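Local coordinates for protein polyporopepsin (PDB 1WKR) that cleaves peptide bonds with broad specificity and clots milk, as a fungal aspartic endopeptidase of the pepsin family, at residues A[258-271]-A[306-318]. Residues are numbered along the deposited sequence; the frame is centred on the assembly and turned at random.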
ATOM      1  N   PHE A 258     -15.111   6.207  -8.011  1.00  4.34           N
ATOM      2  CA  PHE A 258     -13.903   5.873  -8.810  1.00  4.58           C
ATOM      3  C   PHE A 258     -14.389   4.945  -9.921  1.00  5.23           C
ATOM      4  O   PHE A 258     -15.005   3.906  -9.682  1.00  6.36           O
ATOM      5  CB  PHE A 258     -12.917   5.093  -7.930  1.00  4.11           C
ATOM      6  CG  PHE A 258     -12.271   5.968  -6.869  1.00  3.78           C
ATOM      7  CD1 PHE A 258     -12.986   6.424  -5.744  1.00  3.96           C
ATOM      8  CD2 PHE A 258     -10.912   6.263  -6.932  1.00  5.10           C
ATOM      9  CE1 PHE A 258     -12.369   7.192  -4.785  1.00  5.24           C
ATOM     10  CE2 PHE A 258     -10.308   7.033  -5.974  1.00  5.41           C
ATOM     11  CZ  PHE A 258     -11.041   7.512  -4.884  1.00  4.56           C
ATOM     12  N   THR A 259     -14.058   5.283 -11.150  1.00  4.56           N
ATOM     13  CA  THR A 259     -14.377   4.401 -12.304  1.00  4.53           C
ATOM     14  C   THR A 259     -13.113   3.675 -12.663  1.00  4.50           C
ATOM     15  O   THR A 259     -12.126   4.287 -13.049  1.00  4.79           O
ATOM     16  CB  THR A 259     -14.881   5.182 -13.475  1.00  4.84           C
ATOM     17  OG1 THR A 259     -16.083   5.908 -13.109  1.00  7.35           O
ATOM     18  CG2 THR A 259     -15.228   4.251 -14.672  1.00  6.66           C
ATOM     19  N   ILE A 260     -13.168   2.337 -12.493  1.00  4.27           N
ATOM     20  CA  ILE A 260     -11.984   1.450 -12.719  1.00  4.91           C
ATOM     21  C   ILE A 260     -12.485   0.212 -13.414  1.00  4.87           C
ATOM     22  O   ILE A 260     -13.432  -0.447 -12.978  1.00  5.12           O
ATOM     23  CB  ILE A 260     -11.366   1.032 -11.359  1.00  5.07           C
ATOM     24  CG1 ILE A 260     -10.936   2.251 -10.552  1.00  4.60           C
ATOM     25  CG2 ILE A 260     -10.217   0.053 -11.607  1.00  7.37           C
ATOM     26  CD1 ILE A 260     -10.546   1.924  -9.103  1.00  6.07           C
ATOM     27  N   GLY A 261     -11.873  -0.137 -14.559  1.00  5.48           N
ATOM     28  CA  GLY A 261     -12.265  -1.354 -15.254  1.00  6.06           C
ATOM     29  C   GLY A 261     -13.716  -1.355 -15.725  1.00  5.85           C
ATOM     30  O   GLY A 261     -14.286  -2.451 -15.830  1.00  6.57           O
ATOM     31  N   GLY A 262     -14.292  -0.174 -15.948  1.00  5.42           N
ATOM     32  CA  GLY A 262     -15.685  -0.080 -16.404  1.00  6.37           C
ATOM     33  C   GLY A 262     -16.676  -0.160 -15.276  1.00  6.25           C
ATOM     34  O   GLY A 262     -17.915  -0.137 -15.551  1.00  8.01           O
ATOM     35  N   GLN A 263     -16.249  -0.245 -14.018  1.00  5.77           N
ATOM     36  CA  GLN A 263     -17.144  -0.350 -12.871  1.00  6.76           C
ATOM     37  C   GLN A 263     -16.966   0.847 -11.940  1.00  6.08           C
ATOM     38  O   GLN A 263     -15.876   1.475 -11.892  1.00  7.72           O
ATOM     39  CB  GLN A 263     -16.922  -1.597 -12.139  1.00  8.57           C
ATOM     40  CG  GLN A 263     -17.319  -2.860 -12.971  1.00 11.22           C
ATOM     41  CD  GLN A 263     -18.789  -2.985 -13.398  1.00 11.31           C
ATOM     42  OE1 GLN A 263     -18.961  -3.714 -14.525  1.00 16.16           O
ATOM     43  NE2 GLN A 263     -19.684  -2.511 -12.735  1.00 12.32           N
ATOM     44  N   THR A 264     -17.998   1.165 -11.240  1.00  6.35           N
ATOM     45  CA  THR A 264     -17.979   2.227 -10.202  1.00  7.21           C
ATOM     46  C   THR A 264     -17.672   1.651  -8.851  1.00  5.54           C
ATOM     47  O   THR A 264     -18.316   0.673  -8.403  1.00  6.74           O
ATOM     48  CB  THR A 264     -19.395   2.823 -10.065  1.00  8.07           C
ATOM     49  OG1 THR A 264     -19.773   3.543 -11.252  1.00 12.82           O
ATOM     50  CG2 THR A 264     -19.480   3.895  -8.948  1.00 10.10           C
ATOM     51  N   PHE A 265     -16.699   2.232  -8.156  1.00  4.94           N
ATOM     52  CA  PHE A 265     -16.362   1.934  -6.746  1.00  4.79           C
ATOM     53  C   PHE A 265     -16.664   3.149  -5.925  1.00  5.57           C
ATOM     54  O   PHE A 265     -16.133   4.268  -6.232  1.00  6.45           O
ATOM     55  CB  PHE A 265     -14.909   1.515  -6.652  1.00  5.08           C
ATOM     56  CG  PHE A 265     -14.644   0.188  -7.363  1.00  5.46           C
ATOM     57  CD1 PHE A 265     -14.881  -0.993  -6.707  1.00  6.69           C
ATOM     58  CD2 PHE A 265     -14.304   0.189  -8.719  1.00  5.56           C
ATOM     59  CE1 PHE A 265     -14.682  -2.223  -7.367  1.00  6.83           C
ATOM     60  CE2 PHE A 265     -14.143  -1.033  -9.354  1.00  7.40           C
ATOM     61  CZ  PHE A 265     -14.321  -2.235  -8.687  1.00  6.14           C
ATOM     62  N   GLU A 266     -17.464   3.031  -4.885  1.00  4.05           N
ATOM     63  CA  GLU A 266     -17.958   4.164  -4.119  1.00  4.31           C
ATOM     64  C   GLU A 266     -17.233   4.288  -2.798  1.00  3.95           C
ATOM     65  O   GLU A 266     -17.395   3.419  -1.893  1.00  4.77           O
ATOM     66  CB  GLU A 266     -19.440   3.986  -3.912  1.00  5.46           C
ATOM     67  CG  GLU A 266     -20.051   5.188  -3.143  1.00  5.73           C
ATOM     68  CD  GLU A 266     -21.510   5.144  -2.958  1.00  7.15           C
ATOM     69  OE1 GLU A 266     -22.250   4.251  -3.567  1.00  9.49           O
ATOM     70  OE2 GLU A 266     -22.071   6.014  -2.264  1.00  6.74           O
ATOM     71  N   LEU A 267     -16.397   5.302  -2.671  1.00  4.06           N
ATOM     72  CA  LEU A 267     -15.712   5.640  -1.404  1.00  4.23           C
ATOM     73  C   LEU A 267     -16.637   6.617  -0.649  1.00  3.48           C
ATOM     74  O   LEU A 267     -16.789   7.809  -0.996  1.00  4.13           O
ATOM     75  CB  LEU A 267     -14.350   6.256  -1.709  1.00  4.35           C
ATOM     76  CG  LEU A 267     -13.429   6.402  -0.499  1.00  4.00           C
ATOM     77  CD1 LEU A 267     -12.868   5.044  -0.043  1.00  5.16           C
ATOM     78  CD2 LEU A 267     -12.279   7.356  -0.816  1.00  5.02           C
ATOM     79  N   THR A 268     -17.300   6.084   0.369  1.00  4.12           N
ATOM     80  CA  THR A 268     -18.382   6.866   1.020  1.00  4.01           C
ATOM     81  C   THR A 268     -17.825   7.993   1.849  1.00  3.86           C
ATOM     82  O   THR A 268     -16.614   8.096   2.099  1.00  4.06           O
ATOM     83  CB  THR A 268     -19.210   5.933   1.935  1.00  4.09           C
ATOM     84  OG1 THR A 268     -18.305   5.433   2.959  1.00  4.97           O
ATOM     85  CG2 THR A 268     -19.838   4.755   1.186  1.00  5.67           C
ATOM     86  N   ALA A 269     -18.746   8.861   2.304  1.00  3.83           N
ATOM     87  CA  ALA A 269     -18.356   9.942   3.208  1.00  3.75           C
ATOM     88  C   ALA A 269     -17.585   9.417   4.394  1.00  4.07           C
ATOM     89  O   ALA A 269     -16.487   9.960   4.724  1.00  4.80           O
ATOM     90  CB  ALA A 269     -19.603  10.694   3.685  1.00  4.82           C
ATOM     91  N   ASN A 270     -18.042   8.361   5.050  1.00  3.94           N
ATOM     92  CA  ASN A 270     -17.339   7.901   6.228  1.00  4.01           C
ATOM     93  C   ASN A 270     -15.924   7.365   5.865  1.00  4.23           C
ATOM     94  O   ASN A 270     -14.963   7.501   6.642  1.00  4.18           O
ATOM     95  CB  ASN A 270     -18.116   6.800   6.959  1.00  4.63           C
ATOM     96  CG  ASN A 270     -17.506   6.485   8.303  1.00  3.54           C
ATOM     97  OD1 ASN A 270     -16.855   5.466   8.499  1.00  4.66           O
ATOM     98  ND2 ASN A 270     -17.796   7.364   9.291  1.00  4.96           N
ATOM     99  N   ALA A 271     -15.833   6.729   4.684  1.00  3.37           N
ATOM    100  CA  ALA A 271     -14.529   6.214   4.221  1.00  3.73           C
ATOM    101  C   ALA A 271     -13.557   7.334   3.935  1.00  3.36           C
ATOM    102  O   ALA A 271     -12.333   7.079   3.846  1.00  3.94           O
ATOM    103  CB  ALA A 271     -14.736   5.410   2.940  1.00  3.42           C
ATOM    104  N   PHE A 306      -2.320   9.885  -9.164  1.00  3.46           N
ATOM    105  CA  PHE A 306      -3.039   9.530  -7.938  1.00  3.05           C
ATOM    106  C   PHE A 306      -2.344   8.337  -7.273  1.00  3.47           C
ATOM    107  O   PHE A 306      -1.641   7.583  -7.984  1.00  3.91           O
ATOM    108  CB  PHE A 306      -4.565   9.201  -8.219  1.00  3.91           C
ATOM    109  CG  PHE A 306      -4.744   7.990  -9.102  1.00  3.25           C
ATOM    110  CD1 PHE A 306      -4.689   6.700  -8.605  1.00  4.12           C
ATOM    111  CD2 PHE A 306      -4.966   8.149 -10.475  1.00  4.52           C
ATOM    112  CE1 PHE A 306      -4.851   5.598  -9.399  1.00  3.99           C
ATOM    113  CE2 PHE A 306      -5.147   7.043 -11.286  1.00  4.16           C
ATOM    114  CZ  PHE A 306      -5.089   5.787 -10.763  1.00  4.02           C
ATOM    115  N   ILE A 307      -2.609   8.202  -6.003  1.00  3.83           N
ATOM    116  CA  ILE A 307      -2.209   6.976  -5.248  1.00  3.70           C
ATOM    117  C   ILE A 307      -3.459   6.553  -4.480  1.00  3.43           C
ATOM    118  O   ILE A 307      -3.887   7.258  -3.541  1.00  3.95           O
ATOM    119  CB  ILE A 307      -1.012   7.183  -4.323  1.00  4.08           C
ATOM    120  CG1 ILE A 307       0.205   7.670  -5.101  1.00  4.05           C
ATOM    121  CG2 ILE A 307      -0.709   5.875  -3.622  1.00  4.94           C
ATOM    122  CD1 ILE A 307       1.441   7.976  -4.287  1.00  5.41           C
ATOM    123  N   ASN A 308      -4.010   5.387  -4.822  1.00  3.55           N
ATOM    124  CA  ASN A 308      -5.086   4.782  -4.012  1.00  3.74           C
ATOM    125  C   ASN A 308      -4.376   4.051  -2.874  1.00  3.62           C
ATOM    126  O   ASN A 308      -3.808   2.961  -3.067  1.00  4.22           O
ATOM    127  CB  ASN A 308      -5.946   3.836  -4.839  1.00  3.99           C
ATOM    128  CG  ASN A 308      -6.696   4.501  -5.964  1.00  3.49           C
ATOM    129  OD1 ASN A 308      -6.789   5.726  -6.071  1.00  4.46           O
ATOM    130  ND2 ASN A 308      -7.273   3.677  -6.849  1.00  5.31           N
ATOM    131  N   GLY A 309      -4.378   4.664  -1.686  1.00  3.50           N
ATOM    132  CA  GLY A 309      -3.597   4.186  -0.546  1.00  4.28           C
ATOM    133  C   GLY A 309      -4.338   3.330   0.399  1.00  2.94           C
ATOM    134  O   GLY A 309      -5.435   2.830   0.122  1.00  3.70           O
ATOM    135  N   LEU A 310      -3.697   3.097   1.552  1.00  3.31           N
ATOM    136  CA  LEU A 310      -4.273   2.248   2.619  1.00  3.14           C
ATOM    137  C   LEU A 310      -5.678   2.644   2.978  1.00  3.58           C
ATOM    138  O   LEU A 310      -6.514   1.780   3.175  1.00  4.12           O
ATOM    139  CB  LEU A 310      -3.324   2.404   3.854  1.00  4.84           C
ATOM    140  CG  LEU A 310      -3.738   1.677   5.125  1.00  4.20           C
ATOM    141  CD1 LEU A 310      -2.472   1.453   5.967  1.00  5.96           C
ATOM    142  CD2 LEU A 310      -4.747   2.472   5.944  1.00  4.79           C
ATOM    143  N   THR A 311      -5.987   3.943   3.021  1.00  3.28           N
ATOM    144  CA  THR A 311      -7.290   4.413   3.439  1.00  3.83           C
ATOM    145  C   THR A 311      -8.344   4.072   2.404  1.00  4.43           C
ATOM    146  O   THR A 311      -9.525   3.887   2.760  1.00  4.48           O
ATOM    147  CB  THR A 311      -7.271   5.912   3.745  1.00  3.94           C
ATOM    148  OG1 THR A 311      -6.602   6.620   2.636  1.00  4.54           O
ATOM    149  CG2 THR A 311      -6.583   6.229   5.068  1.00  4.45           C
ATOM    150  N   PHE A 312      -7.979   3.956   1.124  1.00  3.66           N
ATOM    151  CA  PHE A 312      -8.879   3.461   0.101  1.00  3.96           C
ATOM    152  C   PHE A 312      -9.028   1.945   0.233  1.00  3.69           C
ATOM    153  O   PHE A 312     -10.168   1.402   0.176  1.00  4.12           O
ATOM    154  CB  PHE A 312      -8.274   3.839  -1.279  1.00  4.32           C
ATOM    155  CG  PHE A 312      -9.056   3.322  -2.482  1.00  3.85           C
ATOM    156  CD1 PHE A 312      -8.768   2.083  -3.040  1.00  5.16           C
ATOM    157  CD2 PHE A 312     -10.032   4.090  -3.091  1.00  4.60           C
ATOM    158  CE1 PHE A 312      -9.439   1.623  -4.150  1.00  5.37           C
ATOM    159  CE2 PHE A 312     -10.710   3.608  -4.229  1.00  5.36           C
ATOM    160  CZ  PHE A 312     -10.408   2.357  -4.717  1.00  4.86           C
ATOM    161  N   LEU A 313      -7.920   1.234   0.427  1.00  3.28           N
ATOM    162  CA  LEU A 313      -7.926  -0.222   0.472  1.00  3.75           C
ATOM    163  C   LEU A 313      -8.543  -0.785   1.710  1.00  4.29           C
ATOM    164  O   LEU A 313      -8.915  -1.955   1.765  1.00  4.12           O
ATOM    165  CB  LEU A 313      -6.499  -0.723   0.292  1.00  3.64           C
ATOM    166  CG  LEU A 313      -5.883  -0.356  -1.061  1.00  4.06           C
ATOM    167  CD1 LEU A 313      -4.393  -0.636  -1.081  1.00  6.84           C
ATOM    168  CD2 LEU A 313      -6.579  -1.093  -2.194  1.00  4.63           C
ATOM    169  N   GLU A 314      -8.732   0.029   2.786  1.00  3.38           N
ATOM    170  CA  GLU A 314      -9.545  -0.396   3.905  1.00  3.73           C
ATOM    171  C   GLU A 314     -10.995  -0.677   3.515  1.00  4.62           C
ATOM    172  O   GLU A 314     -11.726  -1.327   4.258  1.00  4.52           O
ATOM    173  CB  GLU A 314      -9.493   0.619   5.047  1.00  5.10           C
ATOM    174  CG  GLU A 314      -8.195   0.621   5.835  1.00  4.08           C
ATOM    175  CD  GLU A 314      -8.102   1.737   6.832  1.00  4.50           C
ATOM    176  OE1 GLU A 314      -8.470   2.880   6.452  1.00  5.08           O
ATOM    177  OE2 GLU A 314      -7.668   1.539   7.961  1.00  6.10           O
ATOM    178  N   ARG A 315     -11.407  -0.161   2.355  1.00  3.53           N
ATOM    179  CA  ARG A 315     -12.778  -0.305   1.863  1.00  4.29           C
ATOM    180  C   ARG A 315     -12.907  -1.215   0.659  1.00  4.01           C
ATOM    181  O   ARG A 315     -14.046  -1.498   0.260  1.00  3.89           O
ATOM    182  CB  ARG A 315     -13.348   1.064   1.559  1.00  4.19           C
ATOM    183  CG  ARG A 315     -13.376   2.032   2.737  1.00  4.43           C
ATOM    184  CD  ARG A 315     -14.290   1.589   3.848  1.00  4.65           C
ATOM    185  NE  ARG A 315     -14.285   2.468   5.040  1.00  4.23           N
ATOM    186  CZ  ARG A 315     -15.368   2.931   5.602  1.00  3.75           C
ATOM    187  NH1 ARG A 315     -16.600   2.838   5.084  1.00  4.38           N
ATOM    188  NH2 ARG A 315     -15.228   3.630   6.761  1.00  4.28           N
ATOM    189  N   PHE A 316     -11.813  -1.671   0.044  1.00  3.77           N
ATOM    190  CA  PHE A 316     -11.850  -2.494  -1.166  1.00  3.94           C
ATOM    191  C   PHE A 316     -10.835  -3.563  -1.084  1.00  4.34           C
ATOM    192  O   PHE A 316      -9.652  -3.315  -0.737  1.00  4.23           O
ATOM    193  CB  PHE A 316     -11.636  -1.618  -2.404  1.00  4.10           C
ATOM    194  CG  PHE A 316     -12.717  -0.557  -2.549  1.00  3.66           C
ATOM    195  CD1 PHE A 316     -13.976  -0.915  -3.016  1.00  4.23           C
ATOM    196  CD2 PHE A 316     -12.485   0.755  -2.187  1.00  4.21           C
ATOM    197  CE1 PHE A 316     -14.977  -0.008  -3.088  1.00  4.86           C
ATOM    198  CE2 PHE A 316     -13.530   1.680  -2.285  1.00  5.47           C
ATOM    199  CZ  PHE A 316     -14.746   1.286  -2.711  1.00  4.62           C
ATOM    200  N   TYR A 317     -11.190  -4.769  -1.465  1.00  3.72           N
ATOM    201  CA  TYR A 317     -10.255  -5.900  -1.577  1.00  3.38           C
ATOM    202  C   TYR A 317      -9.429  -5.708  -2.855  1.00  3.51           C
ATOM    203  O   TYR A 317     -10.003  -5.306  -3.887  1.00  4.06           O
ATOM    204  CB  TYR A 317     -11.052  -7.203  -1.680  1.00  4.18           C
ATOM    205  CG  TYR A 317     -10.225  -8.465  -1.618  1.00  3.99           C
ATOM    206  CD1 TYR A 317      -9.500  -8.787  -0.468  1.00  4.68           C
ATOM    207  CD2 TYR A 317     -10.207  -9.381  -2.667  1.00  5.16           C
ATOM    208  CE1 TYR A 317      -8.780  -9.972  -0.352  1.00  4.45           C
ATOM    209  CE2 TYR A 317      -9.528 -10.592  -2.528  1.00  4.74           C
ATOM    210  CZ  TYR A 317      -8.838 -10.859  -1.409  1.00  4.79           C
ATOM    211  OH  TYR A 317      -8.152 -12.087  -1.270  1.00  5.49           O
ATOM    212  N   SER A 318      -8.144  -6.002  -2.818  1.00  3.34           N
ATOM    213  CA  SER A 318      -7.276  -5.740  -4.020  1.00  4.04           C
ATOM    214  C   SER A 318      -6.468  -6.952  -4.351  1.00  3.81           C
ATOM    215  O   SER A 318      -5.998  -7.705  -3.511  1.00  3.77           O
ATOM    216  CB  SER A 318      -6.419  -4.501  -3.764  1.00  3.52           C
ATOM    217  OG  SER A 318      -5.624  -4.578  -2.583  1.00  4.48           O
TER
HETATM  218  O   HOH W   1     -10.821   5.053   4.854  1.00  5.04           O
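Phe312 sets its CE2 over the centre of the Phe258 ring, 3.6 Å above the plane. This is an edge-to-face pair with planes 61° apart. The Phe312 CG lies anti to its backbone N (chi1 177°), which carries the ring out from helix 310-313 to the hairpin. Within its own segment Phe312 lies between Phe316 CD2 on one face and Asn308 CB on the other. Ile260 CD1 and Leu267 CD1 add apolar contacts to the same ring.

Phe316 extends the packed part. Phe265 turns its edge to the Phe316 face in an offset edge-to-face pair, planes 89° apart. CZ at the Phe316 edge reaches Glu266 O at 3.5 Å, and Leu267 CD1 touches the neighbouring CE2 at 4.1 Å.

The other end of the contact is more polar. The Arg315 chain is bent, and its guanidinium lies flat over Ala271, with CA 3.6 Å from the plane. NH2 donates, within the guanidinium plane, to Asn270 OD1 at 3.0 Å, tilted somewhat from the amide carbonyl plane, while NH1 bonds to Ala337 O. Asn270 ND2 in turn bonds to Asn340 O at the C-terminus. A water donates to both Ala271 O and Thr311 O, 2.7 Å from each, and so links the two backbones. The loose side is the type I' hairpin turn 260-263, where Gly261 and Gly262 are exposed and make no contact with 306-318.

Asn308 is buried beside Phe258 and gives its ND2 to Gln193 OE1. In this pepsin-like fold its side chain lies about 7 Å from that of catalytic Asp212. The contact packs the hairpin of strands 256-260 and 263-267 over helix 310-313 and the following Arg315 and Phe316, with strand 190-197 beside 256-260, strand 207-211 beside 306-308, and strand 142-146 beside 316-321.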